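Local structure of uncharacterized protein (Bacteroides uniformis ATCC 8492, 4Q68) at residues Lys73-Arg77 with Arg87-Asp93; Leu118-Tyr122 with Thr183-Asp187; Val155-Lys160 with Trp230-Arg234. The protein is probably an N-acetylmuramoyl-L-alanine amidase of the NlpC/P60 type, cleaving the bond between sugar and stem peptide in bacterial cell-wall fragments. All blocks are in the same frame, centred on the assembly; numbering follows the deposited sequence.

All three contacts lie in the amidase-like family region of one chain, and their centres lie about 14 Å (contacts 2 and 3), 15 Å (1 and 2) and 19 Å (1 and 3) apart. Contact 1 closes before the others open; contacts 2 and 3 interleave, since 155-160 lies between the two segments of contact 2 and 230-234 follows both. Helix 91-100 is common ground: it starts in contact 1, its Ala92 probably gives its N-H to Asp187 of contact 2, and the same residue packs on Arg234 of contact 3. Leu118 meets Val155 between contacts 2 and 3. The helical layer is thus tied to the antiparallel sheet, the arrangement expected of the papain-like NlpC/P60 fold.

Contact 1 (Lys73-Arg77 with Arg87-Asp93); sequences KIRYR and RLHYIAD. With NAG (2-acetamido-2-deoxy-beta-D-glucopyranose), chain B.
Leu88 gives its backbone N-H to the carbonyl oxygen of Arg75, the last helical residue of 64-75, in a straight bond (Leu88 N to Arg75 O 2.9 Å). It runs beside a single backbone bridge between Tyr76 and Arg87, and the Arg87 CA-H leans on the same oxygen. The Leu88 side chain points into the other segment: CD1 sits 3.5 Å from Tyr76 C, while CD2 lies over one face of the Arg77 guanidinium. That guanidinium gets there on a chain whose CG is anti to the backbone N (chi1 -177°) and which bends at chi3. Its NH2 makes a salt bridge with Asp93 OD2 at 2.8 Å, reaching the oxygen on its syn side, 23° out of the carboxylate plane. One water joins Arg77 NE to Asp93 OD1 and another joins Arg77 NH2 to Arg87 O, while NH1 binds Thr85 O, so the group is fixed against rotation.

Arg75 and Arg87 run side by side, CG to CG 3.7 Å, with their guanidinium planes 67° apart. Arg75 is held by Val33 O and Glu46, Arg87 by Glu25 and Glu30, and Tyr76 OH also reaches Glu30; these acids probably offset the paired positive charges. Arg87 NH1 donates to NAG O4 (2.7 Å) and His89 ND1 to NAG O3. Between the sugar contacts, His89 CE1 lies over one face of the Arg87 guanidinium, and Tyr84 O takes up His89 NE2. This is the loop from helix 64-75 to helix 91-100, with an inverse gamma turn at Leu88, the second helix's N-cap at Tyr90, and the sugar-contacting Arg87 and His89.

Contact 2 (Leu118-Tyr122 with Thr183-Asp187); sequences LSISY and TPGLD. With NA (sodium ion), chain C.
Gly185, at the third position of a type II beta turn from Thr183 to Leu186, lies against the backbone of Ile120-Tyr122 just where helix 122-125 begins. The turn links strands 176-181 and 188-197 as a hairpin loop and also carries a sodium site. Its glycine oxygen is gripped twice: Ser121 N reaches Gly185 O at 2.9 Å almost straight, and Tyr122 N reaches it at the same length but more bent, from above the carbonyl plane. Positive phi (80°) suits a residue without a side chain, and a CB here would run into Ser121 OG. Gly185 CA also closes to 3.3 Å from Ser119 O in a CA-H...O contact.

Tyr122 swings its ring out along the turn because CG is anti to its backbone N (chi1 -171°). Pro184 O then meets the ring at its edge, 3.6 Å from Tyr122 CD2, and Thr183 CG2 approaches obliquely beside it.

Two apolar side chains pack against Asp187. Ile120 CD1 presses on its carboxyl carbon (3.7 Å to Asp187 CG) and Leu118 CD2 on its CB, while OD2 is bonded to Ala92 N at the start of helix 91-100. With an alanine at Ile120 the CD1 and CG1 contacts vanish, which would probably open a gap beside Asp187 and leave its carboxylate freer to turn away from Ala92 N.

The carbonyls of the first and last turn residues bind the sodium ion, with Thr181 O and three waters, one of which also donates to Ser119 O; Leu186 O is 2.2 Å from the ion.

Contact 3 (Val155-Lys160 with Trp230-Arg234); sequences VHYLPK and WTGIR
Leu158 and Ile233 form an antiparallel hydrogen-bonded pair, Leu158 N to Ile233 O 2.8 Å and Ile233 N to Leu158 O 3.0 Å, in two segments whose end-to-end directions are 130° apart. This adds the short strand 158-159 to strand 230-238, which also pairs with 104-106 and 176-181 in the antiparallel sheet. The next pair, Pro159 with Gly232, is non-hydrogen-bonded and close, and a CB on Gly232 would collide with Leu158 O. Beyond it Lys160 N binds Thr231 O.

The Leu158 and Ile233 side chains lie alongside one another, pointing the same way, with Leu158 CB 3.9 Å from Ile233 CG1; Leu163 and Leu168 continue the apolar surface over Leu158, and Ile177 over Ile233. The Tyr157 ring turns its edge to Thr231 O and Gly232 CA, with Pro159 CD over one face.

Lys160 leaves the backbone with CG between N and the carbonyl carbon (chi1 66°) and then runs fully extended past Thr231. In the conformer described, Lys160 NZ ends 2.7 Å from Trp230 O and also reaches Leu224 O, a link to helix 220-225 that the second conformer leaves less certain.

At the other end Arg234 bends at chi3 and lays its guanidinium across Val155, the two side chains crossing at about a right angle. Asp106 holds Arg234 NH2 in a salt bridge, and a water in the guanidinium plane links Arg234 NE to His156 O. Val155 CB sits over the centre of the guanidinium face, 3.7 Å above the plane of Arg234.

Contact 1 (Lys73-Arg77 with Arg87-Asp93)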
# COMPACT_ATOMS: atom_id res chain seq x y z
N LYS A 73 10.76 -8.88 -2.54
CA LYS A 73 11.06 -8.46 -1.18
C LYS A 73 10.03 -7.48 -0.62
O LYS A 73 9.86 -7.43 0.60
CB LYS A 73 12.50 -7.98 -1.01
CG LYS A 73 12.77 -6.53 -1.21
CD LYS A 73 14.24 -6.24 -0.88
CE LYS A 73 14.60 -4.80 -1.11
NZ LYS A 73 15.99 -4.55 -0.61
N ILE A 74 9.32 -6.76 -1.48
CA ILE A 74 8.24 -5.87 -1.09
C ILE A 74 6.96 -6.64 -0.81
O ILE A 74 6.23 -6.34 0.14
CB ILE A 74 8.00 -4.83 -2.22
CG1 ILE A 74 9.18 -3.89 -2.33
CG2 ILE A 74 6.71 -4.05 -1.99
CD1 ILE A 74 9.25 -3.18 -3.67
N ARG A 75 6.64 -7.60 -1.66
CA ARG A 75 5.32 -8.22 -1.65
C ARG A 75 5.20 -9.35 -0.62
O ARG A 75 4.09 -9.61 -0.14
CB ARG A 75 4.98 -8.72 -3.06
CG ARG A 75 3.67 -9.48 -3.13
CD ARG A 75 3.25 -9.76 -4.56
NE ARG A 75 2.95 -8.54 -5.28
CZ ARG A 75 2.88 -8.45 -6.60
NH1 ARG A 75 3.08 -9.53 -7.36
NH2 ARG A 75 2.64 -7.26 -7.15
N TYR A 76 6.31 -10.02 -0.32
CA TYR A 76 6.33 -11.19 0.54
C TYR A 76 7.09 -10.92 1.82
O TYR A 76 8.08 -10.18 1.85
CB TYR A 76 6.94 -12.39 -0.20
CG TYR A 76 6.08 -12.79 -1.36
CD1 TYR A 76 4.97 -13.61 -1.17
CD2 TYR A 76 6.32 -12.32 -2.64
CE1 TYR A 76 4.12 -13.93 -2.21
CE2 TYR A 76 5.49 -12.64 -3.69
CZ TYR A 76 4.40 -13.45 -3.48
OH TYR A 76 3.57 -13.75 -4.53
N ARG A 77 6.64 -11.58 2.89
CA ARG A 77 7.25 -11.45 4.21
C ARG A 77 8.72 -11.86 4.15
O ARG A 77 9.03 -13.03 3.84
CB ARG A 77 6.47 -12.32 5.18
CG ARG A 77 6.91 -12.27 6.64
CD ARG A 77 5.94 -13.07 7.56
NE ARG A 77 4.62 -12.45 7.57
CZ ARG A 77 3.54 -12.86 6.90
NH1 ARG A 77 3.55 -14.00 6.21
NH2 ARG A 77 2.43 -12.14 6.93
N ARG A 87 2.20 -13.68 1.34
CA ARG A 87 1.98 -12.38 0.72
C ARG A 87 1.53 -11.41 1.81
O ARG A 87 0.73 -11.77 2.67
CB ARG A 87 0.93 -12.48 -0.38
CG ARG A 87 1.06 -11.40 -1.42
CD ARG A 87 -0.17 -11.21 -2.27
NE ARG A 87 -0.59 -12.45 -2.92
CZ ARG A 87 -1.80 -12.64 -3.42
NH1 ARG A 87 -2.71 -11.69 -3.37
NH2 ARG A 87 -2.11 -13.81 -3.97
N LEU A 88 2.01 -10.18 1.76
CA LEU A 88 1.73 -9.20 2.80
C LEU A 88 0.41 -8.48 2.53
O LEU A 88 0.35 -7.30 2.16
CB LEU A 88 2.90 -8.24 2.93
CG LEU A 88 4.17 -8.92 3.44
CD1 LEU A 88 5.42 -8.14 3.04
CD2 LEU A 88 4.11 -9.10 4.95
N HIS A 89 -0.67 -9.22 2.75
CA HIS A 89 -2.02 -8.74 2.45
C HIS A 89 -2.41 -7.50 3.24
O HIS A 89 -3.08 -6.62 2.71
CB HIS A 89 -3.05 -9.82 2.77
CG HIS A 89 -2.86 -11.06 1.97
ND1 HIS A 89 -3.09 -11.11 0.62
CD2 HIS A 89 -2.41 -12.29 2.33
CE1 HIS A 89 -2.83 -12.33 0.20
NE2 HIS A 89 -2.40 -13.06 1.21
N TYR A 90 -2.05 -7.46 4.52
CA TYR A 90 -2.40 -6.33 5.36
C TYR A 90 -1.33 -5.27 5.28
O TYR A 90 -0.14 -5.56 5.46
CB TYR A 90 -2.62 -6.77 6.80
CG TYR A 90 -3.83 -7.63 7.02
CD1 TYR A 90 -5.11 -7.11 6.84
CD2 TYR A 90 -3.71 -8.94 7.46
CE1 TYR A 90 -6.22 -7.88 7.08
CE2 TYR A 90 -4.83 -9.71 7.73
CZ TYR A 90 -6.08 -9.17 7.55
OH TYR A 90 -7.22 -9.89 7.86
N ILE A 91 -1.73 -4.03 5.04
CA ILE A 91 -0.76 -2.99 4.82
C ILE A 91 0.06 -2.69 6.07
O ILE A 91 1.24 -2.38 5.96
CB ILE A 91 -1.40 -1.76 4.16
CG1 ILE A 91 -2.04 -2.16 2.82
CG2 ILE A 91 -0.37 -0.64 3.97
CD1 ILE A 91 -1.12 -2.96 1.88
N ALA A 92 -0.49 -2.85 7.27
CA ALA A 92 0.36 -2.69 8.47
C ALA A 92 1.54 -3.65 8.41
O ALA A 92 2.65 -3.32 8.79
CB ALA A 92 -0.43 -2.91 9.75
N ASP A 93 1.27 -4.88 7.95
CA ASP A 93 2.30 -5.93 7.85
C ASP A 93 3.30 -5.62 6.73
O ASP A 93 4.51 -5.79 6.89
CB ASP A 93 1.58 -7.26 7.58
CG ASP A 93 2.34 -8.49 8.03
OD1 ASP A 93 3.40 -8.39 8.70
OD2 ASP A 93 1.82 -9.58 7.73
C1 NAG B . -4.98 -6.04 -1.07
C2 NAG B . -5.29 -7.42 -0.53
C3 NAG B . -4.20 -8.43 -0.91
C4 NAG B . -3.80 -8.29 -2.38
C5 NAG B . -3.60 -6.84 -2.79
C6 NAG B . -3.32 -6.75 -4.28
C7 NAG B . -6.67 -7.57 1.50
C8 NAG B . -6.74 -7.57 2.99
N2 NAG B . -5.48 -7.40 0.92
O1 NAG B . -6.08 -5.22 -0.82
O3 NAG B . -4.73 -9.72 -0.72
O4 NAG B . -2.65 -9.05 -2.65
O5 NAG B . -4.75 -6.09 -2.47
O6 NAG B . -4.40 -7.27 -5.01
O7 NAG B . -7.72 -7.73 0.88
O HOH W 1 -0.12 -12.45 5.19
O HOH W 2 4.21 -10.68 9.73

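Contact 2 (Leu118-Tyr122 with Thr183-Asp187)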
# COMPACT_ATOMS: atom_id res chain seq x y z
N LEU A 118 -4.08 -1.02 16.31
CA LEU A 118 -4.50 -1.89 15.23
C LEU A 118 -5.47 -2.96 15.73
O LEU A 118 -5.29 -3.56 16.79
CB LEU A 118 -3.30 -2.56 14.58
CG LEU A 118 -2.33 -1.62 13.85
CD1 LEU A 118 -1.11 -2.40 13.40
CD2 LEU A 118 -3.00 -0.94 12.66
N SER A 119 -6.50 -3.19 14.92
CA SER A 119 -7.45 -4.26 15.14
C SER A 119 -7.69 -4.91 13.78
O SER A 119 -8.46 -4.39 12.97
CB SER A 119 -8.72 -3.67 15.76
OG SER A 119 -9.71 -4.65 15.93
N ILE A 120 -6.96 -5.99 13.52
CA ILE A 120 -6.92 -6.61 12.21
C ILE A 120 -7.43 -8.03 12.31
O ILE A 120 -6.92 -8.84 13.06
CB ILE A 120 -5.50 -6.52 11.62
CG1 ILE A 120 -5.11 -5.05 11.37
CG2 ILE A 120 -5.41 -7.32 10.34
CD1 ILE A 120 -3.65 -4.83 10.95
N SER A 121 -8.47 -8.31 11.53
CA SER A 121 -9.15 -9.60 11.52
C SER A 121 -10.05 -9.85 10.31
O SER A 121 -10.74 -10.86 10.26
CB SER A 121 -10.00 -9.77 12.79
OG SER A 121 -11.02 -8.80 12.81
N TYR A 122 -10.06 -8.94 9.33
CA TYR A 122 -11.09 -9.00 8.27
C TYR A 122 -11.05 -10.30 7.48
O TYR A 122 -12.08 -10.91 7.20
CB TYR A 122 -10.93 -7.80 7.34
CG TYR A 122 -12.04 -7.66 6.35
CD1 TYR A 122 -12.00 -8.31 5.14
CD2 TYR A 122 -13.13 -6.84 6.62
CE1 TYR A 122 -13.03 -8.18 4.21
CE2 TYR A 122 -14.17 -6.70 5.70
CZ TYR A 122 -14.11 -7.38 4.51
OH TYR A 122 -15.12 -7.26 3.57
N THR A 183 -13.47 0.47 8.61
CA THR A 183 -14.03 -0.85 8.39
C THR A 183 -13.56 -1.77 9.51
O THR A 183 -12.36 -1.88 9.76
CB THR A 183 -13.58 -1.39 7.03
OG1 THR A 183 -14.23 -0.62 6.01
CG2 THR A 183 -13.89 -2.86 6.86
N PRO A 184 -14.49 -2.46 10.19
CA PRO A 184 -14.07 -3.35 11.27
C PRO A 184 -13.12 -4.43 10.78
O PRO A 184 -13.37 -5.11 9.79
CB PRO A 184 -15.39 -3.93 11.77
CG PRO A 184 -16.37 -2.85 11.51
CD PRO A 184 -15.96 -2.28 10.19
N GLY A 185 -12.02 -4.60 11.52
CA GLY A 185 -11.04 -5.63 11.23
C GLY A 185 -10.06 -5.30 10.12
O GLY A 185 -9.23 -6.15 9.80
N LEU A 186 -10.13 -4.10 9.55
CA LEU A 186 -9.25 -3.73 8.45
C LEU A 186 -8.55 -2.43 8.78
O LEU A 186 -9.19 -1.48 9.20
CB LEU A 186 -10.06 -3.59 7.16
CG LEU A 186 -9.25 -3.33 5.90
CD1 LEU A 186 -8.27 -4.45 5.58
CD2 LEU A 186 -10.21 -3.08 4.74
N ASP A 187 -7.25 -2.37 8.53
CA ASP A 187 -6.45 -1.21 8.88
C ASP A 187 -6.39 -0.14 7.79
O ASP A 187 -6.43 1.06 8.08
CB ASP A 187 -5.04 -1.62 9.29
CG ASP A 187 -4.30 -2.41 8.23
OD1 ASP A 187 -4.91 -3.32 7.64
OD2 ASP A 187 -3.11 -2.11 8.01
NA NA C . -10.46 -0.44 10.70
O HOH W 3 -10.04 -2.25 12.37
O HOH W 4 -12.22 -3.87 14.40
O HOH W 5 -11.70 0.56 12.51
O HOH W 6 -8.54 0.31 11.96

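Contact 3 (Val155-Lys160 with Trp230-Arg234)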
# COMPACT_ATOMS: atom_id res chain seq x y z
N VAL A 155 0.12 2.39 16.06
CA VAL A 155 0.81 3.00 14.93
C VAL A 155 0.39 4.45 14.88
O VAL A 155 -0.69 4.83 15.35
CB VAL A 155 0.48 2.29 13.59
CG1 VAL A 155 0.94 0.85 13.62
CG2 VAL A 155 -1.00 2.36 13.25
N HIS A 156 1.23 5.27 14.29
CA HIS A 156 0.91 6.67 14.10
C HIS A 156 0.20 6.89 12.79
O HIS A 156 0.48 6.21 11.80
CB HIS A 156 2.18 7.50 14.14
CG HIS A 156 2.84 7.51 15.47
ND1 HIS A 156 3.01 8.66 16.19
CD2 HIS A 156 3.38 6.52 16.22
CE1 HIS A 156 3.62 8.39 17.34
NE2 HIS A 156 3.84 7.09 17.38
N TYR A 157 -0.73 7.84 12.77
CA TYR A 157 -1.42 8.18 11.54
C TYR A 157 -1.80 9.64 11.62
O TYR A 157 -1.77 10.25 12.69
CB TYR A 157 -2.67 7.29 11.32
CG TYR A 157 -3.88 7.66 12.16
CD1 TYR A 157 -3.84 7.56 13.54
CD2 TYR A 157 -5.02 8.14 11.58
CE1 TYR A 157 -4.92 7.94 14.31
CE2 TYR A 157 -6.11 8.52 12.35
CZ TYR A 157 -6.05 8.42 13.72
OH TYR A 157 -7.12 8.82 14.50
N LEU A 158 -2.18 10.21 10.47
CA LEU A 158 -2.64 11.58 10.39
C LEU A 158 -4.15 11.54 10.19
O LEU A 158 -4.61 11.10 9.13
CB LEU A 158 -1.97 12.28 9.20
CG LEU A 158 -2.32 13.77 9.07
CD1 LEU A 158 -1.74 14.60 10.21
CD2 LEU A 158 -1.84 14.29 7.73
N PRO A 159 -4.94 11.99 11.18
CA PRO A 159 -6.39 12.04 10.98
C PRO A 159 -6.74 12.95 9.82
O PRO A 159 -6.10 13.98 9.61
CB PRO A 159 -6.91 12.61 12.31
CG PRO A 159 -5.83 12.28 13.30
CD PRO A 159 -4.55 12.43 12.53
N LYS A 160 -7.79 12.60 9.09
CA LYS A 160 -8.07 13.33 7.86
C LYS A 160 -8.35 14.81 8.05
O LYS A 160 -7.99 15.60 7.17
CB LYS A 160 -9.16 12.64 7.05
CG LYS A 160 -10.52 12.62 7.65
CD LYS A 160 -11.41 11.92 6.65
CE LYS A 160 -12.80 11.75 7.14
NZ LYS A 160 -13.57 10.87 6.23
N TRP A 230 -12.98 6.49 5.39
CA TRP A 230 -11.56 6.80 5.34
C TRP A 230 -11.23 7.78 6.45
O TRP A 230 -11.75 8.87 6.48
CB TRP A 230 -11.20 7.35 3.97
CG TRP A 230 -11.26 6.32 2.90
CD1 TRP A 230 -11.55 5.00 3.03
CD2 TRP A 230 -10.96 6.52 1.52
NE1 TRP A 230 -11.44 4.36 1.83
CE2 TRP A 230 -11.08 5.28 0.88
CE3 TRP A 230 -10.59 7.63 0.77
CZ2 TRP A 230 -10.85 5.12 -0.48
CZ3 TRP A 230 -10.36 7.46 -0.58
CH2 TRP A 230 -10.49 6.22 -1.19
N THR A 231 -10.38 7.37 7.37
CA THR A 231 -10.18 8.12 8.59
C THR A 231 -8.92 8.98 8.59
O THR A 231 -8.78 9.85 9.44
CB THR A 231 -10.11 7.17 9.79
OG1 THR A 231 -9.10 6.20 9.51
CG2 THR A 231 -11.44 6.49 10.02
N GLY A 232 -8.00 8.73 7.67
CA GLY A 232 -6.71 9.39 7.73
C GLY A 232 -5.71 8.67 6.87
O GLY A 232 -6.10 7.90 5.98
N ILE A 233 -4.43 8.96 7.10
CA ILE A 233 -3.36 8.36 6.31
C ILE A 233 -2.18 7.97 7.17
O ILE A 233 -1.88 8.61 8.18
CB ILE A 233 -2.87 9.29 5.15
CG1 ILE A 233 -2.32 10.62 5.67
CG2 ILE A 233 -3.99 9.50 4.15
CD1 ILE A 233 -1.74 11.52 4.60
N ARG A 234 -1.49 6.93 6.72
CA ARG A 234 -0.11 6.67 7.07
C ARG A 234 0.74 7.09 5.87
O ARG A 234 0.33 6.94 4.72
CB ARG A 234 0.12 5.19 7.42
CG ARG A 234 -0.68 4.74 8.63
CD ARG A 234 -0.45 3.30 9.01
NE ARG A 234 0.91 3.10 9.52
CZ ARG A 234 1.39 1.95 9.98
NH1 ARG A 234 0.66 0.85 9.96
NH2 ARG A 234 2.61 1.88 10.46
O HOH W 7 2.43 5.41 10.17